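Local atomic coordinates of tight junction protein ZO-3 (Homo sapiens, PDB entry 3KFV), a protein that links tight-junction membrane proteins such as claudins and occludin to the actin cytoskeleton as a MAGUK-family scaffold. Residues Tyr6-Phe11 with Gly26-Val31; Pro147-Gly152 with Pro220-Phe225. All coordinates share one frame; numbering follows the deposited sequence.

Interaction 1: Tyr6-Phe11 with Gly26-Val31; sequences YIRTHF and GDVFHV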
ATOM      1  N   TYR A   6      -0.189 -10.007 -17.792  1.00 40.93           N
ATOM      2  CA  TYR A   6      -0.708  -9.626 -16.488  1.00 37.08           C
ATOM      3  C   TYR A   6      -1.812  -8.606 -16.671  1.00 35.52           C
ATOM      4  O   TYR A   6      -1.748  -7.749 -17.550  1.00 35.51           O
ATOM      5  CB  TYR A   6       0.400  -9.058 -15.599  1.00 36.72           C
ATOM      6  CG  TYR A   6       1.501 -10.046 -15.284  1.00 40.06           C
ATOM      7  CD1 TYR A   6       1.338 -11.019 -14.301  1.00 39.23           C
ATOM      8  CD2 TYR A   6       2.706 -10.004 -15.968  1.00 43.54           C
ATOM      9  CE1 TYR A   6       2.345 -11.923 -14.012  1.00 40.49           C
ATOM     10  CE2 TYR A   6       3.725 -10.902 -15.687  1.00 47.67           C
ATOM     11  CZ  TYR A   6       3.543 -11.860 -14.712  1.00 50.55           C
ATOM     12  OH  TYR A   6       4.568 -12.749 -14.445  1.00 51.67           O
ATOM     13  N   ILE A   7      -2.836  -8.706 -15.839  1.00 40.03           N
ATOM     14  CA  ILE A   7      -3.991  -7.837 -15.976  1.00 37.64           C
ATOM     15  C   ILE A   7      -4.354  -7.212 -14.630  1.00 37.16           C
ATOM     16  O   ILE A   7      -4.246  -7.853 -13.580  1.00 34.98           O
ATOM     17  CB  ILE A   7      -5.196  -8.616 -16.555  1.00 33.86           C
ATOM     18  CG1 ILE A   7      -5.927  -7.774 -17.598  1.00 36.75           C
ATOM     19  CG2 ILE A   7      -6.131  -9.072 -15.456  1.00 35.52           C
ATOM     20  CD1 ILE A   7      -5.157  -7.600 -18.880  1.00 33.54           C
ATOM     21  N   ARG A   8      -4.758  -5.947 -14.665  1.00 34.66           N
ATOM     22  CA  ARG A   8      -5.281  -5.297 -13.473  1.00 35.34           C
ATOM     23  C   ARG A   8      -6.781  -5.028 -13.656  1.00 36.59           C
ATOM     24  O   ARG A   8      -7.214  -4.552 -14.706  1.00 37.97           O
ATOM     25  CB  ARG A   8      -4.511  -4.014 -13.177  1.00 29.14           C
ATOM     26  CG  ARG A   8      -4.460  -3.673 -11.705  1.00 31.92           C
ATOM     27  CD  ARG A   8      -3.422  -2.600 -11.411  1.00 34.56           C
ATOM     28  NE  ARG A   8      -3.800  -1.269 -11.887  1.00 33.40           N
ATOM     29  CZ  ARG A   8      -4.029  -0.231 -11.090  1.00 33.54           C
ATOM     30  NH1 ARG A   8      -3.918  -0.366  -9.778  1.00 34.85           N
ATOM     31  NH2 ARG A   8      -4.361   0.945 -11.602  1.00 36.19           N
ATOM     32  N   THR A   9      -7.573  -5.353 -12.639  1.00 33.79           N
ATOM     33  CA  THR A   9      -9.025  -5.280 -12.746  1.00 34.18           C
ATOM     34  C   THR A   9      -9.572  -3.959 -12.194  1.00 36.32           C
ATOM     35  O   THR A   9      -9.180  -3.520 -11.115  1.00 37.72           O
ATOM     36  CB  THR A   9      -9.687  -6.472 -12.018  1.00 34.64           C
ATOM     37  OG1 THR A   9      -9.365  -6.423 -10.625  1.00 35.70           O
ATOM     38  CG2 THR A   9      -9.186  -7.793 -12.582  1.00 33.04           C
ATOM     39  N   HIS A  10     -10.479  -3.330 -12.934  1.00 36.20           N
ATOM     40  CA  HIS A  10     -11.029  -2.037 -12.533  1.00 35.43           C
ATOM     41  C   HIS A  10     -12.547  -2.059 -12.345  1.00 39.93           C
ATOM     42  O   HIS A  10     -13.235  -1.052 -12.531  1.00 37.43           O
ATOM     43  CB  HIS A  10     -10.607  -0.951 -13.522  1.00 33.89           C
ATOM     44  CG  HIS A  10      -9.135  -0.688 -13.515  1.00 38.36           C
ATOM     45  ND1 HIS A  10      -8.533   0.143 -12.593  1.00 36.15           N
ATOM     46  CD2 HIS A  10      -8.139  -1.171 -14.295  1.00 36.50           C
ATOM     47  CE1 HIS A  10      -7.231   0.170 -12.815  1.00 37.06           C
ATOM     48  NE2 HIS A  10      -6.967  -0.616 -13.843  1.00 36.96           N
ATOM     49  N   PHE A  11     -13.060  -3.222 -11.971  1.00 38.83           N
ATOM     50  CA  PHE A  11     -14.441  -3.337 -11.547  1.00 42.06           C
ATOM     51  C   PHE A  11     -14.549  -4.496 -10.560  1.00 45.64           C
ATOM     52  O   PHE A  11     -13.628  -5.308 -10.444  1.00 42.66           O
ATOM     53  CB  PHE A  11     -15.374  -3.526 -12.749  1.00 43.91           C
ATOM     54  CG  PHE A  11     -15.073  -4.746 -13.573  1.00 43.77           C
ATOM     55  CD1 PHE A  11     -15.817  -5.910 -13.413  1.00 43.25           C
ATOM     56  CD2 PHE A  11     -14.052  -4.732 -14.509  1.00 39.47           C
ATOM     57  CE1 PHE A  11     -15.541  -7.040 -14.165  1.00 41.41           C
ATOM     58  CE2 PHE A  11     -13.774  -5.856 -15.268  1.00 40.85           C
ATOM     59  CZ  PHE A  11     -14.519  -7.013 -15.096  1.00 40.29           C
ATOM     60  N   GLY A  26      -8.123  -3.033  -8.593  1.00 35.50           N
ATOM     61  CA  GLY A  26      -6.724  -3.016  -8.214  1.00 34.89           C
ATOM     62  C   GLY A  26      -6.059  -4.378  -8.170  1.00 35.47           C
ATOM     63  O   GLY A  26      -4.834  -4.471  -8.195  1.00 35.77           O
ATOM     64  N   ASP A  27      -6.854  -5.438  -8.092  1.00 36.39           N
ATOM     65  CA  ASP A  27      -6.303  -6.787  -8.098  1.00 33.49           C
ATOM     66  C   ASP A  27      -5.575  -7.060  -9.406  1.00 33.54           C
ATOM     67  O   ASP A  27      -5.905  -6.488 -10.441  1.00 33.54           O
ATOM     68  CB  ASP A  27      -7.401  -7.824  -7.866  1.00 40.99           C
ATOM     69  CG  ASP A  27      -7.793  -7.939  -6.398  1.00 47.82           C
ATOM     70  OD1 ASP A  27      -6.891  -7.886  -5.535  1.00 46.31           O
ATOM     71  OD2 ASP A  27      -9.002  -8.087  -6.108  1.00 50.06           O
ATOM     72  N   VAL A  28      -4.568  -7.924  -9.349  1.00 37.35           N
ATOM     73  CA  VAL A  28      -3.760  -8.231 -10.521  1.00 34.94           C
ATOM     74  C   VAL A  28      -3.773  -9.726 -10.795  1.00 38.30           C
ATOM     75  O   VAL A  28      -3.697 -10.539  -9.876  1.00 42.34           O
ATOM     76  CB  VAL A  28      -2.298  -7.742 -10.360  1.00 33.06           C
ATOM     77  CG1 VAL A  28      -1.461  -8.179 -11.543  1.00 33.66           C
ATOM     78  CG2 VAL A  28      -2.248  -6.226 -10.215  1.00 30.72           C
ATOM     79  N   PHE A  29      -3.874 -10.088 -12.065  1.00 40.22           N
ATOM     80  CA  PHE A  29      -3.911 -11.494 -12.433  1.00 44.89           C
ATOM     81  C   PHE A  29      -2.871 -11.848 -13.478  1.00 42.40           C
ATOM     82  O   PHE A  29      -2.744 -11.183 -14.506  1.00 41.26           O
ATOM     83  CB  PHE A  29      -5.305 -11.886 -12.931  1.00 44.86           C
ATOM     84  CG  PHE A  29      -6.341 -11.891 -11.855  1.00 47.62           C
ATOM     85  CD1 PHE A  29      -6.741 -13.079 -11.269  1.00 52.24           C
ATOM     86  CD2 PHE A  29      -6.903 -10.704 -11.411  1.00 45.91           C
ATOM     87  CE1 PHE A  29      -7.693 -13.083 -10.267  1.00 54.67           C
ATOM     88  CE2 PHE A  29      -7.853 -10.701 -10.411  1.00 46.12           C
ATOM     89  CZ  PHE A  29      -8.248 -11.892  -9.838  1.00 51.75           C
ATOM     90  N   HIS A  30      -2.124 -12.905 -13.204  1.00 43.94           N
ATOM     91  CA  HIS A  30      -1.285 -13.496 -14.218  1.00 44.57           C
ATOM     92  C   HIS A  30      -2.162 -14.415 -15.050  1.00 47.06           C
ATOM     93  O   HIS A  30      -2.434 -15.548 -14.654  1.00 48.00           O
ATOM     94  CB  HIS A  30      -0.143 -14.277 -13.578  1.00 44.33           C
ATOM     95  CG  HIS A  30       0.783 -14.903 -14.570  1.00 46.87           C
ATOM     96  ND1 HIS A  30       1.455 -16.079 -14.320  1.00 49.76           N
ATOM     97  CD2 HIS A  30       1.138 -14.524 -15.820  1.00 49.35           C
ATOM     98  CE1 HIS A  30       2.194 -16.393 -15.369  1.00 51.15           C
ATOM     99  NE2 HIS A  30       2.019 -15.465 -16.293  1.00 48.79           N
ATOM    100  N   VAL A  31      -2.636 -13.905 -16.185  1.00 46.49           N
ATOM    101  CA  VAL A  31      -3.473 -14.684 -17.093  1.00 45.67           C
ATOM    102  C   VAL A  31      -2.623 -15.707 -17.837  1.00 46.88           C
ATOM    103  O   VAL A  31      -1.853 -15.352 -18.734  1.00 46.05           O
ATOM    104  CB  VAL A  31      -4.182 -13.782 -18.114  1.00 41.53           C
ATOM    105  CG1 VAL A  31      -5.033 -14.610 -19.056  1.00 40.37           C
ATOM    106  CG2 VAL A  31      -5.025 -12.760 -17.397  1.00 42.57           C
TER
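Ile7 and Phe29 face each other as an antiparallel hydrogen-bonded pair: Ile7 N donates to Phe29 O at 2.8 Å, and Phe29 N returns a bond to Ile7 O at 2.7 Å. Two further backbone bonds join Thr9 to the residues just before strand 28-33. Thr9 N gives its proton to Asp27 O (3.0 Å), while Gly26 N reaches Thr9 O (2.8 Å), so both polar backbone atoms of Thr9 are used by the turn where 26-31 begins. Gly26, at phi 110°, adopts a conformation in which a side chain would crowd the preceding carbonyl.

The side chains sort onto two faces. On one, Tyr6 and His30 form a non-hydrogen-bonded pair whose rings lie nearly parallel but slid apart, planes at 30° and centroids 4.6 Å apart. His30 points its ring away from its own N (chi1 -179°), which sets CG and CD2 beside Tyr6 CE1; the Tyr6 hydroxyl sits over one face of the imidazole, offset toward its rim, and His30 ND1 bonds to Glu60. On the same face Arg8 CG rests on Val28 CG2 (3.7 Å), while its guanidinium continues to a salt bridge with Glu135 and a cation-pi contact with Tyr131. The other face carries Ile7 CG2 against Phe29 CB (3.9 Å) and Thr9 CG2 against the CD2-CE2 side of the Phe29 ring.

This is the pairing of the first two strands of the SH3 domain. Strand 134-141 borders 5-9 on its far side, strand 49-54 flanks 28-33, and Phe29 packs onto Ala51 and Arg53.

Interaction 2: Pro147-Gly152 with Pro220-Phe225; sequences PVVILG and PIVVFF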
ATOM      1  N   PRO A 147       6.533   6.756  -2.227  1.00 34.14           N
ATOM      2  CA  PRO A 147       6.120   7.279  -0.919  1.00 31.82           C
ATOM      3  C   PRO A 147       6.302   6.207   0.145  1.00 30.73           C
ATOM      4  O   PRO A 147       6.227   5.020  -0.164  1.00 32.78           O
ATOM      5  CB  PRO A 147       4.635   7.596  -1.120  1.00 28.13           C
ATOM      6  CG  PRO A 147       4.488   7.800  -2.592  1.00 30.23           C
ATOM      7  CD  PRO A 147       5.456   6.846  -3.229  1.00 30.09           C
ATOM      8  N   VAL A 148       6.552   6.613   1.381  1.00 29.85           N
ATOM      9  CA  VAL A 148       6.759   5.648   2.450  1.00 30.40           C
ATOM     10  C   VAL A 148       5.744   5.880   3.554  1.00 29.02           C
ATOM     11  O   VAL A 148       5.675   6.965   4.128  1.00 32.66           O
ATOM     12  CB  VAL A 148       8.200   5.728   3.035  1.00 33.57           C
ATOM     13  CG1 VAL A 148       8.371   4.730   4.172  1.00 31.64           C
ATOM     14  CG2 VAL A 148       9.243   5.485   1.952  1.00 24.89           C
ATOM     15  N   VAL A 149       4.949   4.862   3.844  1.00 29.20           N
ATOM     16  CA  VAL A 149       3.942   4.963   4.891  1.00 32.75           C
ATOM     17  C   VAL A 149       4.417   4.266   6.165  1.00 33.29           C
ATOM     18  O   VAL A 149       4.689   3.065   6.158  1.00 33.35           O
ATOM     19  CB  VAL A 149       2.596   4.358   4.435  1.00 31.55           C
ATOM     20  CG1 VAL A 149       1.627   4.293   5.596  1.00 33.20           C
ATOM     21  CG2 VAL A 149       2.006   5.170   3.292  1.00 29.04           C
ATOM     22  N   ILE A 150       4.535   5.018   7.255  1.00 30.72           N
ATOM     23  CA  ILE A 150       4.944   4.427   8.520  1.00 31.80           C
ATOM     24  C   ILE A 150       3.727   4.251   9.410  1.00 35.90           C
ATOM     25  O   ILE A 150       3.089   5.229   9.800  1.00 38.36           O
ATOM     26  CB  ILE A 150       5.985   5.293   9.257  1.00 41.15           C
ATOM     27  CG1 ILE A 150       7.113   5.728   8.305  1.00 36.12           C
ATOM     28  CG2 ILE A 150       6.533   4.552  10.484  1.00 34.64           C
ATOM     29  CD1 ILE A 150       8.173   4.692   8.082  1.00 32.82           C
ATOM     30  N   LEU A 151       3.404   2.995   9.713  1.00 35.36           N
ATOM     31  CA  LEU A 151       2.277   2.662  10.576  1.00 32.98           C
ATOM     32  C   LEU A 151       2.801   2.072  11.868  1.00 35.10           C
ATOM     33  O   LEU A 151       3.873   1.469  11.888  1.00 39.36           O
ATOM     34  CB  LEU A 151       1.360   1.652   9.895  1.00 31.50           C
ATOM     35  CG  LEU A 151       0.806   2.058   8.535  1.00 32.25           C
ATOM     36  CD1 LEU A 151      -0.029   0.929   7.954  1.00 35.75           C
ATOM     37  CD2 LEU A 151      -0.013   3.335   8.652  1.00 33.57           C
ATOM     38  N   GLY A 152       2.049   2.237  12.948  1.00 35.57           N
ATOM     39  CA  GLY A 152       2.521   1.813  14.253  1.00 37.62           C
ATOM     40  C   GLY A 152       2.720   2.992  15.183  1.00 38.37           C
ATOM     41  O   GLY A 152       2.504   4.140  14.799  1.00 41.31           O
ATOM     42  N   PRO A 220       3.049   2.841  -2.127  1.00 35.88           N
ATOM     43  CA  PRO A 220       3.917   3.247  -1.021  1.00 30.49           C
ATOM     44  C   PRO A 220       4.675   2.040  -0.510  1.00 32.47           C
ATOM     45  O   PRO A 220       4.246   0.909  -0.740  1.00 33.24           O
ATOM     46  CB  PRO A 220       2.932   3.705   0.061  1.00 31.47           C
ATOM     47  CG  PRO A 220       1.600   3.800  -0.597  1.00 33.62           C
ATOM     48  CD  PRO A 220       1.623   2.883  -1.767  1.00 32.83           C
ATOM     49  N   ILE A 221       5.796   2.274   0.158  1.00 31.81           N
ATOM     50  CA  ILE A 221       6.391   1.243   0.986  1.00 31.68           C
ATOM     51  C   ILE A 221       5.701   1.369   2.340  1.00 30.56           C
ATOM     52  O   ILE A 221       5.737   2.428   2.961  1.00 32.88           O
ATOM     53  CB  ILE A 221       7.912   1.433   1.124  1.00 30.84           C
ATOM     54  CG1 ILE A 221       8.585   1.315  -0.245  1.00 28.99           C
ATOM     55  CG2 ILE A 221       8.493   0.425   2.104  1.00 28.61           C
ATOM     56  CD1 ILE A 221      10.040   1.736  -0.255  1.00 27.84           C
ATOM     57  N   VAL A 222       5.035   0.308   2.781  1.00 32.56           N
ATOM     58  CA  VAL A 222       4.280   0.374   4.034  1.00 34.42           C
ATOM     59  C   VAL A 222       4.935  -0.433   5.144  1.00 31.98           C
ATOM     60  O   VAL A 222       5.055  -1.651   5.046  1.00 34.56           O
ATOM     61  CB  VAL A 222       2.836  -0.109   3.858  1.00 29.52           C
ATOM     62  CG1 VAL A 222       2.097   0.013   5.170  1.00 30.10           C
ATOM     63  CG2 VAL A 222       2.146   0.700   2.787  1.00 27.87           C
ATOM     64  N   VAL A 223       5.348   0.254   6.203  1.00 30.21           N
ATOM     65  CA  VAL A 223       6.075  -0.387   7.290  1.00 33.86           C
ATOM     66  C   VAL A 223       5.329  -0.279   8.610  1.00 33.16           C
ATOM     67  O   VAL A 223       5.015   0.819   9.060  1.00 35.21           O
ATOM     68  CB  VAL A 223       7.479   0.221   7.450  1.00 37.21           C
ATOM     69  CG1 VAL A 223       8.152  -0.313   8.712  1.00 35.11           C
ATOM     70  CG2 VAL A 223       8.321  -0.071   6.211  1.00 33.57           C
ATOM     71  N   PHE A 224       5.054  -1.422   9.227  1.00 36.42           N
ATOM     72  CA  PHE A 224       4.315  -1.461  10.486  1.00 36.99           C
ATOM     73  C   PHE A 224       5.223  -1.900  11.632  1.00 38.60           C
ATOM     74  O   PHE A 224       5.943  -2.893  11.522  1.00 37.61           O
ATOM     75  CB  PHE A 224       3.103  -2.388  10.369  1.00 33.06           C
ATOM     76  CG  PHE A 224       2.343  -2.559  11.656  1.00 40.15           C
ATOM     77  CD1 PHE A 224       1.375  -1.643  12.036  1.00 40.46           C
ATOM     78  CD2 PHE A 224       2.595  -3.635  12.488  1.00 41.36           C
ATOM     79  CE1 PHE A 224       0.679  -1.797  13.218  1.00 35.91           C
ATOM     80  CE2 PHE A 224       1.902  -3.790  13.675  1.00 40.22           C
ATOM     81  CZ  PHE A 224       0.944  -2.867  14.037  1.00 35.32           C
ATOM     82  N   PHE A 225       5.186  -1.148  12.727  1.00 39.44           N
ATOM     83  CA  PHE A 225       6.028  -1.426  13.886  1.00 40.44           C
ATOM     84  C   PHE A 225       5.242  -2.097  15.005  1.00 41.99           C
ATOM     85  O   PHE A 225       4.240  -1.559  15.477  1.00 39.48           O
ATOM     86  CB  PHE A 225       6.648  -0.131  14.403  1.00 41.40           C
ATOM     87  CG  PHE A 225       7.670   0.456  13.483  1.00 39.69           C
ATOM     88  CD1 PHE A 225       8.971  -0.029  13.472  1.00 40.03           C
ATOM     89  CD2 PHE A 225       7.336   1.488  12.629  1.00 38.43           C
ATOM     90  CE1 PHE A 225       9.922   0.503  12.626  1.00 37.13           C
ATOM     91  CE2 PHE A 225       8.287   2.030  11.779  1.00 42.88           C
ATOM     92  CZ  PHE A 225       9.583   1.536  11.779  1.00 39.06           C
TER
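Pro220 starts the run beside Val149, its CB 3.7 Å from Val149 CG2 with the two side chains pointing the same way. Ile221 is held through both backbone polar atoms: its N donates to Pro147 O (2.8 Å), and its O accepts from Val149 N (2.7 Å). At Val222 the side chain turns to the opposite face, where CG1 meets Leu151 CD1 at 3.6 Å and CG2 packs on Val149 CB. Val223 repeats the double grip, with N bonded to Val149 O at 2.9 Å in an almost straight line (N-H...O 173°) and O taking the proton of Leu151 N. Phe224 brings CD1, at its ring edge, to Leu151 CB. Finally Phe225 N bonds to Leu151 O; Ile150 CG2 meets the Phe225 ring at its edge, near the plane, at CE2, and Val223 CG1 lies over one ring face.

Five bonds thus alternate in direction between parallel central strands of the guanylate kinase-like domain's sheet. Helix 207-215 covers the Val149 and Leu151 face, and helix 278-290 the Val148 and Ile150 face. With backbone polarity paired and aliphatic or aromatic groups on both sides, the chemistry is that of a hydrophobic core.

Each contact belongs to a different domain of the SH3-guanylate kinase-like fragment: interaction 1 pairs antiparallel strands of the SH3 part, interaction 2 parallel strands within the guanylate kinase-like part. Their centres lie about 24 Å apart and their nearest atoms about 10 Å, so the two do not touch. Interaction 1 is complete in sequence before 147-152 begins. A spatial link runs through helix 207-215: Arg8 NH2 bonds to Tyr215 O and His10 ND1 to Tyr215 OH, while Ile210 and Leu213 of the same helix pack on side chains of interaction 2. Strand 134-141, adjoining 5-9 in the SH3 sheet, leads on to strand 148-151. The fragment is in apo form.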